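PDB 4E40: uncharacterized protein from Trypanosoma congolense, which probably serves as a cell-surface receptor that captures the haptoglobin-hemoglobin complex for heme and iron uptake, this chain being its helical-bundle portion. Local coordinates for residues G3-E8 against V138-L143; E20-L25 against C162-N167. One frame throughout, in Å; residues are numbered along the deposited sequence.

Contact 1: G3-E8 against V138-L143; sequences GEIKVE and VKVSNL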
ATOM      1  N   GLY A   3      15.402  19.743  24.315  1.00 44.30           N
ATOM      2  CA  GLY A   3      15.027  21.026  24.984  1.00 41.02           C
ATOM      3  C   GLY A   3      13.520  21.318  24.980  1.00 36.04           C
ATOM      4  O   GLY A   3      12.744  20.718  24.201  1.00 35.29           O
ATOM      5  N   GLU A   4      13.101  22.229  25.852  1.00 36.18           N
ATOM      6  CA  GLU A   4      11.686  22.601  26.005  1.00 33.57           C
ATOM      7  C   GLU A   4      11.260  23.718  25.048  1.00 30.64           C
ATOM      8  O   GLU A   4      12.083  24.532  24.604  1.00 31.83           O
ATOM      9  CB  GLU A   4      11.395  23.032  27.472  1.00 36.05           C
ATOM     10  CG  GLU A   4      11.627  21.941  28.512  1.00 42.35           C
ATOM     11  CD  GLU A   4      10.936  20.617  28.178  1.00 46.49           C
ATOM     12  OE1 GLU A   4      11.636  19.591  28.115  1.00 48.75           O
ATOM     13  OE2 GLU A   4       9.696  20.577  27.980  1.00 47.43           O
ATOM     14  N   ILE A   5       9.953  23.778  24.731  1.00 26.93           N
ATOM     15  CA  ILE A   5       9.386  24.892  24.016  1.00 25.02           C
ATOM     16  C   ILE A   5       9.618  26.155  24.901  1.00 27.39           C
ATOM     17  O   ILE A   5       9.373  26.116  26.135  1.00 29.74           O
ATOM     18  CB  ILE A   5       7.872  24.640  23.801  1.00 22.87           C
ATOM     19  CG1 ILE A   5       7.702  23.462  22.805  1.00 23.53           C
ATOM     20  CG2 ILE A   5       7.193  25.867  23.202  1.00 23.30           C
ATOM     21  CD1 ILE A   5       6.346  22.735  22.896  1.00 22.31           C
ATOM     22  N   LYS A   6      10.036  27.251  24.264  1.00 27.56           N
ATOM     23  CA  LYS A   6      10.409  28.475  25.026  1.00 31.15           C
ATOM     24  C   LYS A   6       9.336  29.528  25.006  1.00 33.84           C
ATOM     25  O   LYS A   6       9.188  30.268  25.951  1.00 32.21           O
ATOM     26  CB  LYS A   6      11.773  29.003  24.564  1.00 35.35           C
ATOM     27  CG  LYS A   6      12.892  28.087  25.086  1.00 42.07           C
ATOM     28  CD  LYS A   6      14.302  28.640  24.914  1.00 47.84           C
ATOM     29  CE  LYS A   6      15.350  27.658  25.439  1.00 51.35           C
ATOM     30  NZ  LYS A   6      15.520  26.467  24.555  1.00 53.66           N
ATOM     31  N   VAL A   7       8.519  29.533  23.953  1.00 33.79           N
ATOM     32  CA  VAL A   7       7.398  30.450  23.842  1.00 35.14           C
ATOM     33  C   VAL A   7       6.386  30.195  24.993  1.00 36.35           C
ATOM     34  O   VAL A   7       6.180  29.057  25.385  1.00 36.39           O
ATOM     35  CB  VAL A   7       6.799  30.364  22.411  1.00 34.72           C
ATOM     36  CG1 VAL A   7       7.924  30.020  21.436  1.00 35.18           C
ATOM     37  CG2 VAL A   7       5.736  29.279  22.273  1.00 32.82           C
ATOM     38  N   GLU A   8       5.863  31.241  25.615  1.00 35.41           N
ATOM     39  CA  GLU A   8       4.915  31.038  26.722  1.00 35.59           C
ATOM     40  C   GLU A   8       3.479  31.233  26.204  1.00 31.60           C
ATOM     41  O   GLU A   8       3.276  32.018  25.280  1.00 35.80           O
ATOM     42  CB  GLU A   8       5.178  32.014  27.840  1.00 44.45           C
ATOM     43  CG  GLU A   8       6.299  31.583  28.749  1.00 48.91           C
ATOM     44  CD  GLU A   8       6.204  32.298  30.073  1.00 58.64           C
ATOM     45  OE1 GLU A   8       6.207  33.560  30.085  1.00 60.98           O
ATOM     46  OE2 GLU A   8       6.108  31.588  31.096  1.00 63.60           O
ATOM     47  N   VAL A 138       4.811  15.070  24.213  1.00 20.56           N
ATOM     48  CA  VAL A 138       5.468  15.280  25.550  1.00 22.17           C
ATOM     49  C   VAL A 138       5.848  16.712  25.701  1.00 21.91           C
ATOM     50  O   VAL A 138       5.569  17.357  26.753  1.00 22.79           O
ATOM     51  CB  VAL A 138       6.736  14.426  25.701  1.00 23.32           C
ATOM     52  CG1 VAL A 138       7.461  14.818  26.986  1.00 26.13           C
ATOM     53  CG2 VAL A 138       6.333  12.976  25.763  1.00 24.17           C
ATOM     54  N   LYS A 139       6.436  17.329  24.687  1.00 22.54           N
ATOM     55  CA  LYS A 139       6.845  18.727  24.852  1.00 22.59           C
ATOM     56  C   LYS A 139       5.703  19.759  24.982  1.00 21.23           C
ATOM     57  O   LYS A 139       5.791  20.745  25.739  1.00 23.18           O
ATOM     58  CB  LYS A 139       7.760  19.149  23.724  1.00 22.35           C
ATOM     59  CG  LYS A 139       9.022  18.304  23.676  1.00 27.29           C
ATOM     60  CD  LYS A 139      10.046  18.864  22.722  1.00 29.36           C
ATOM     61  CE  LYS A 139      11.325  18.017  22.720  1.00 32.33           C
ATOM     62  NZ  LYS A 139      12.456  18.802  22.157  1.00 34.91           N
ATOM     63  N   VAL A 140       4.628  19.528  24.225  1.00 20.76           N
ATOM     64  CA  VAL A 140       3.463  20.370  24.349  1.00 19.66           C
ATOM     65  C   VAL A 140       2.789  20.111  25.703  1.00 21.25           C
ATOM     66  O   VAL A 140       2.261  21.042  26.302  1.00 22.68           O
ATOM     67  CB  VAL A 140       2.466  20.217  23.142  1.00 19.80           C
ATOM     68  CG1 VAL A 140       1.184  21.061  23.343  1.00 20.17           C
ATOM     69  CG2 VAL A 140       3.214  20.632  21.868  1.00 17.69           C
ATOM     70  N   SER A 141       2.779  18.859  26.184  1.00 22.37           N
ATOM     71  CA  SER A 141       2.210  18.579  27.507  1.00 23.35           C
ATOM     72  C   SER A 141       3.006  19.331  28.564  1.00 24.95           C
ATOM     73  O   SER A 141       2.402  19.850  29.532  1.00 24.81           O
ATOM     74  CB  SER A 141       2.230  17.084  27.847  1.00 25.10           C
ATOM     75  OG  SER A 141       1.322  16.373  27.026  1.00 24.76           O
ATOM     76  N   ASN A 142       4.338  19.398  28.402  1.00 25.26           N
ATOM     77  CA  ASN A 142       5.168  20.152  29.367  1.00 28.26           C
ATOM     78  C   ASN A 142       4.786  21.611  29.384  1.00 28.19           C
ATOM     79  O   ASN A 142       4.726  22.242  30.468  1.00 29.84           O
ATOM     80  CB  ASN A 142       6.662  19.990  29.126  1.00 28.84           C
ATOM     81  CG  ASN A 142       7.127  18.583  29.339  1.00 31.60           C
ATOM     82  OD1 ASN A 142       6.427  17.761  29.974  1.00 37.68           O
ATOM     83  ND2 ASN A 142       8.326  18.269  28.822  1.00 34.37           N
ATOM     84  N   LEU A 143       4.571  22.175  28.188  1.00 25.62           N
ATOM     85  CA  LEU A 143       4.176  23.561  28.039  1.00 24.86           C
ATOM     86  C   LEU A 143       2.848  23.825  28.739  1.00 24.55           C
ATOM     87  O   LEU A 143       2.706  24.831  29.459  1.00 25.84           O
ATOM     88  CB  LEU A 143       4.122  23.932  26.532  1.00 25.16           C
ATOM     89  CG  LEU A 143       3.705  25.355  26.221  1.00 24.89           C
ATOM     90  CD1 LEU A 143       4.803  26.375  26.556  1.00 27.40           C
ATOM     91  CD2 LEU A 143       3.302  25.457  24.728  1.00 26.04           C
TER
HETATM   92  O   HOH W   1       8.185  22.006  26.234  1.00 26.74           O
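Glu4 OE2 has three partners. Asn142 ND2 donates to Glu4 OE2 over 2.8 Å, meeting the oxygen on its syn side but about 30° out of the carboxylate plane, while the bond lies close to the plane of the Asn142 amide. Carboxylate and amide planes are turned 44° against each other, and the two side chains cross at roughly a right angle. A water adds a second hydrogen bond to the same oxygen, and Arg146, farther along helix 82-147, forms a salt bridge to it. The Glu4 chain gets there by bending at chi2 (-51°), which brings its carboxylate close to the helix. That water also donates to Lys139 O, at 2.8 Å, and accepts from Ile5 N, so it ties the backbones of loop and helix together.

Lys139 runs extended beyond CG and thereby carries NZ across to Gly3 O, 2.8 Å away and in the carbonyl plane. NZ has another acceptor in Ala190 O. Beside these polar links Ile5 supplies the apolar part. Ile5 CD1 lies over the helix backbone, 3.5 Å from Lys139 O, and touches Val140 CG2 at 3.9 Å; the other branch, Ile5 CG2, meets Leu143 CD1 at 4.1 Å. Asp188 and Val191 border Ile5 outside the helix, and Val185 touches both Val7 and Leu143.

The contact thus lays the non-helical N-terminal segment along helix 82-147, with a buried isoleucine next to the polar links of Gly3 and Glu4. With Asn142, a water and Arg146 all directed at one carboxylate oxygen, Glu4 is probably kept ionised and its OE2 held in place, which probably limits the turning of the carboxylate.

Contact 2: E20-L25 against C162-N167; sequences ELRAQL and CSESTN. Unlike the reference sequence in segment 162-167: Glu164 (reference Asn).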
ATOM      1  N   GLU A  20      -5.773  21.506  22.362  1.00 17.98           N
ATOM      2  CA  GLU A  20      -6.204  20.767  21.153  1.00 18.33           C
ATOM      3  C   GLU A  20      -4.993  20.207  20.399  1.00 18.12           C
ATOM      4  O   GLU A  20      -5.034  19.082  19.894  1.00 18.73           O
ATOM      5  CB  GLU A  20      -7.063  21.633  20.223  1.00 20.14           C
ATOM      6  CG  GLU A  20      -7.523  20.911  18.937  1.00 22.57           C
ATOM      7  CD  GLU A  20      -8.236  19.598  19.209  1.00 27.06           C
ATOM      8  OE1 GLU A  20      -8.736  19.400  20.353  1.00 29.85           O
ATOM      9  OE2 GLU A  20      -8.291  18.729  18.306  1.00 25.41           O
ATOM     10  N   LEU A  21      -3.939  21.003  20.246  1.00 16.09           N
ATOM     11  CA  LEU A  21      -2.738  20.528  19.556  1.00 15.48           C
ATOM     12  C   LEU A  21      -2.172  19.279  20.254  1.00 16.02           C
ATOM     13  O   LEU A  21      -1.776  18.326  19.580  1.00 17.17           O
ATOM     14  CB  LEU A  21      -1.658  21.608  19.531  1.00 15.86           C
ATOM     15  CG  LEU A  21      -0.311  21.274  18.888  1.00 16.47           C
ATOM     16  CD1 LEU A  21      -0.473  20.796  17.434  1.00 16.97           C
ATOM     17  CD2 LEU A  21       0.709  22.409  18.964  1.00 16.90           C
ATOM     18  N   ARG A  22      -2.094  19.324  21.588  1.00 15.96           N
ATOM     19  CA  ARG A  22      -1.549  18.162  22.307  1.00 16.45           C
ATOM     20  C   ARG A  22      -2.398  16.920  22.025  1.00 16.99           C
ATOM     21  O   ARG A  22      -1.818  15.827  21.825  1.00 18.03           O
ATOM     22  CB  ARG A  22      -1.520  18.459  23.819  1.00 17.94           C
ATOM     23  CG  ARG A  22      -0.727  17.405  24.614  1.00 22.26           C
ATOM     24  CD  ARG A  22      -1.690  16.394  25.289  1.00 25.76           C
ATOM     25  NE  ARG A  22      -2.638  17.036  26.201  1.00 27.21           N
ATOM     26  CZ  ARG A  22      -2.367  17.497  27.448  1.00 27.51           C
ATOM     27  NH1 ARG A  22      -1.147  17.379  27.994  1.00 32.05           N
ATOM     28  NH2 ARG A  22      -3.320  18.088  28.169  1.00 28.75           N
ATOM     29  N   ALA A  23      -3.718  17.052  22.031  1.00 17.32           N
ATOM     30  CA  ALA A  23      -4.615  15.909  21.737  1.00 17.16           C
ATOM     31  C   ALA A  23      -4.395  15.378  20.323  1.00 18.29           C
ATOM     32  O   ALA A  23      -4.375  14.151  20.114  1.00 18.48           O
ATOM     33  CB  ALA A  23      -6.078  16.241  21.948  1.00 19.59           C
ATOM     34  N   GLN A  24      -4.118  16.298  19.374  1.00 17.23           N
ATOM     35  CA  GLN A  24      -3.814  15.833  17.991  1.00 17.61           C
ATOM     36  C   GLN A  24      -2.468  15.095  17.920  1.00 17.22           C
ATOM     37  O   GLN A  24      -2.357  14.054  17.289  1.00 17.35           O
ATOM     38  CB  GLN A  24      -3.738  17.007  17.010  1.00 19.04           C
ATOM     39  CG  GLN A  24      -5.029  17.801  16.877  1.00 22.54           C
ATOM     40  CD  GLN A  24      -5.916  17.414  15.778  1.00 23.51           C
ATOM     41  OE1 GLN A  24      -7.131  17.194  16.016  1.00 34.07           O
ATOM     42  NE2 GLN A  24      -5.352  17.111  14.655  1.00 18.48           N
ATOM     43  N   LEU A  25      -1.417  15.651  18.558  1.00 17.01           N
ATOM     44  CA  LEU A  25      -0.090  15.045  18.516  1.00 17.77           C
ATOM     45  C   LEU A  25      -0.191  13.654  19.152  1.00 18.53           C
ATOM     46  O   LEU A  25       0.383  12.698  18.604  1.00 19.35           O
ATOM     47  CB  LEU A  25       0.925  15.922  19.284  1.00 17.19           C
ATOM     48  CG  LEU A  25       1.183  17.262  18.511  1.00 17.24           C
ATOM     49  CD1 LEU A  25       1.895  18.230  19.465  1.00 16.58           C
ATOM     50  CD2 LEU A  25       1.974  17.070  17.215  1.00 16.75           C
ATOM     51  N   CYS A 162      -7.707  22.287  31.031  1.00 32.19           N
ATOM     52  CA  CYS A 162      -7.289  21.475  29.914  1.00 32.49           C
ATOM     53  C   CYS A 162      -7.082  20.050  30.420  1.00 35.59           C
ATOM     54  O   CYS A 162      -6.240  19.788  31.272  1.00 37.29           O
ATOM     55  CB  CYS A 162      -6.010  22.011  29.242  1.00 29.12           C
ATOM     56  SG  CYS A 162      -5.241  20.874  28.011  1.00 32.25           S
ATOM     57  N   SER A 163      -7.860  19.129  29.903  1.00 36.12           N
ATOM     58  CA  SER A 163      -7.623  17.735  30.314  1.00 38.87           C
ATOM     59  C   SER A 163      -6.690  17.037  29.323  1.00 37.99           C
ATOM     60  O   SER A 163      -6.689  17.370  28.142  1.00 39.74           O
ATOM     61  CB  SER A 163      -8.948  16.988  30.436  1.00 42.55           C
ATOM     62  OG  SER A 163      -9.615  16.966  29.186  1.00 50.90           O
ATOM     63  N   GLU A 164      -5.887  16.096  29.834  1.00 36.81           N
ATOM     64  CA  GLU A 164      -5.080  15.212  28.992  1.00 36.23           C
ATOM     65  C   GLU A 164      -6.013  14.345  28.164  1.00 35.09           C
ATOM     66  O   GLU A 164      -6.895  13.713  28.726  1.00 36.94           O
ATOM     67  CB  GLU A 164      -4.230  14.329  29.874  1.00 42.75           C
ATOM     68  CG  GLU A 164      -2.907  14.946  30.253  1.00 51.58           C
ATOM     69  CD  GLU A 164      -1.817  13.905  30.242  1.00 58.19           C
ATOM     70  OE1 GLU A 164      -0.773  14.141  29.591  1.00 63.81           O
ATOM     71  OE2 GLU A 164      -2.032  12.833  30.859  1.00 59.44           O
ATOM     72  N   SER A 165      -5.922  14.382  26.834  1.00 30.71           N
ATOM     73  CA  SER A 165      -6.839  13.595  26.034  1.00 29.99           C
ATOM     74  C   SER A 165      -6.182  13.218  24.723  1.00 27.26           C
ATOM     75  O   SER A 165      -5.125  13.746  24.371  1.00 27.13           O
ATOM     76  CB  SER A 165      -8.128  14.358  25.745  1.00 34.45           C
ATOM     77  OG  SER A 165      -7.813  15.586  25.125  1.00 36.72           O
ATOM     78  N   THR A 166      -6.739  12.221  24.071  1.00 24.75           N
ATOM     79  CA  THR A 166      -6.209  11.818  22.750  1.00 22.94           C
ATOM     80  C   THR A 166      -7.302  12.035  21.749  1.00 22.66           C
ATOM     81  O   THR A 166      -8.461  11.619  21.983  1.00 24.06           O
ATOM     82  CB  THR A 166      -5.831  10.347  22.761  1.00 23.60           C
ATOM     83  OG1 THR A 166      -4.802  10.147  23.741  1.00 26.25           O
ATOM     84  CG2 THR A 166      -5.266   9.905  21.426  1.00 23.64           C
ATOM     85  N   ASN A 167      -6.977  12.668  20.612  1.00 20.04           N
ATOM     86  CA  ASN A 167      -7.946  12.794  19.579  1.00 20.77           C
ATOM     87  C   ASN A 167      -7.792  11.611  18.629  1.00 19.94           C
ATOM     88  O   ASN A 167      -6.693  11.353  18.103  1.00 20.32           O
ATOM     89  CB  ASN A 167      -7.760  14.141  18.847  1.00 21.14           C
ATOM     90  CG  ASN A 167      -8.811  14.363  17.756  1.00 22.74           C
ATOM     91  OD1 ASN A 167      -8.977  13.555  16.878  1.00 22.70           O
ATOM     92  ND2 ASN A 167      -9.423  15.529  17.758  1.00 28.67           N
TER
HETATM   93  O   HOH W   2      -9.419  16.691  20.735  1.00 34.92           O
HETATM   94  O   HOH W   3      -5.180  17.747  25.449  1.00 24.48           O
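Ala23 and Asn167 join helix 12-26 to the loop through a backbone bond: Asn167 N donates to Ala23 O over 3.0 Å, at 169° about the hydrogen. The donor sits well above the carbonyl plane, 55° out of it. Two residues earlier in the loop, Ser165 O receives a CA-H...O contact from Ala23 CA at 3.4 Å, and the small methyl of Ala23 lets the loop come this close, CB resting against Ser165 O and OG.

Arg22 reaches the other end of the loop. Bent at both chi2 and chi3, its chain turns the guanidinium so that Glu164 CG lies over one face, 3.5 Å above the plane and offset toward its rim. Glu164 OE1 forms a long salt bridge to Arg22 NH1 (3.6 Å), from well out of the guanidinium plane, so charge attraction alone links them. Arg22 NH2 makes a weak hydrogen bond to Ser163 O at 3.4 Å and passes close to Cys162 SG. At the guanidinium edge, a water accepts from Arg22 NE at 2.7 Å and donates to Ser163 O. A second water links Glu20 OE1 with Asn167 ND2.

Farther out, Cys162 is bonded to Cys19 in a disulfide, which fixes the start of the loop covalently to helix 12-26, and Asn167 OD1 accepts from Asp169 N. Arg22 NH1 has its stronger partner in Ser141 OG of helix 82-147. The loop, running from helix 153-160 to helix 172-180, therefore lies along one flank of helix 12-26, whose Leu21 and Leu25 pack on helix 172-180, with Leu25 also meeting helices 82-147 and 192-246.

Contact 1 and contact 2 lie about 14 Å apart, centre to centre, near one end of the elongated bundle, and helix 82-147 connects them. While Lys139, Asn142 and Leu143 serve the N-terminal segment 3-8, Val140 and Ser141 of the same helical segment meet helix 12-26: Ser141 OG lies 2.8 Å from Arg22 NH1, a probable hydrogen bond, and Val140 CG2, which also faces segment 3-8, packs on Leu25 CD1 at 3.6 Å. Along the chain the segments alternate. Both contacts lie away from Arg42 and Lys52, the heme-binding residues; contact 1 fastens the N-terminal segment to helix 82-147 and contact 2 the loop 162-167 to helix 12-26.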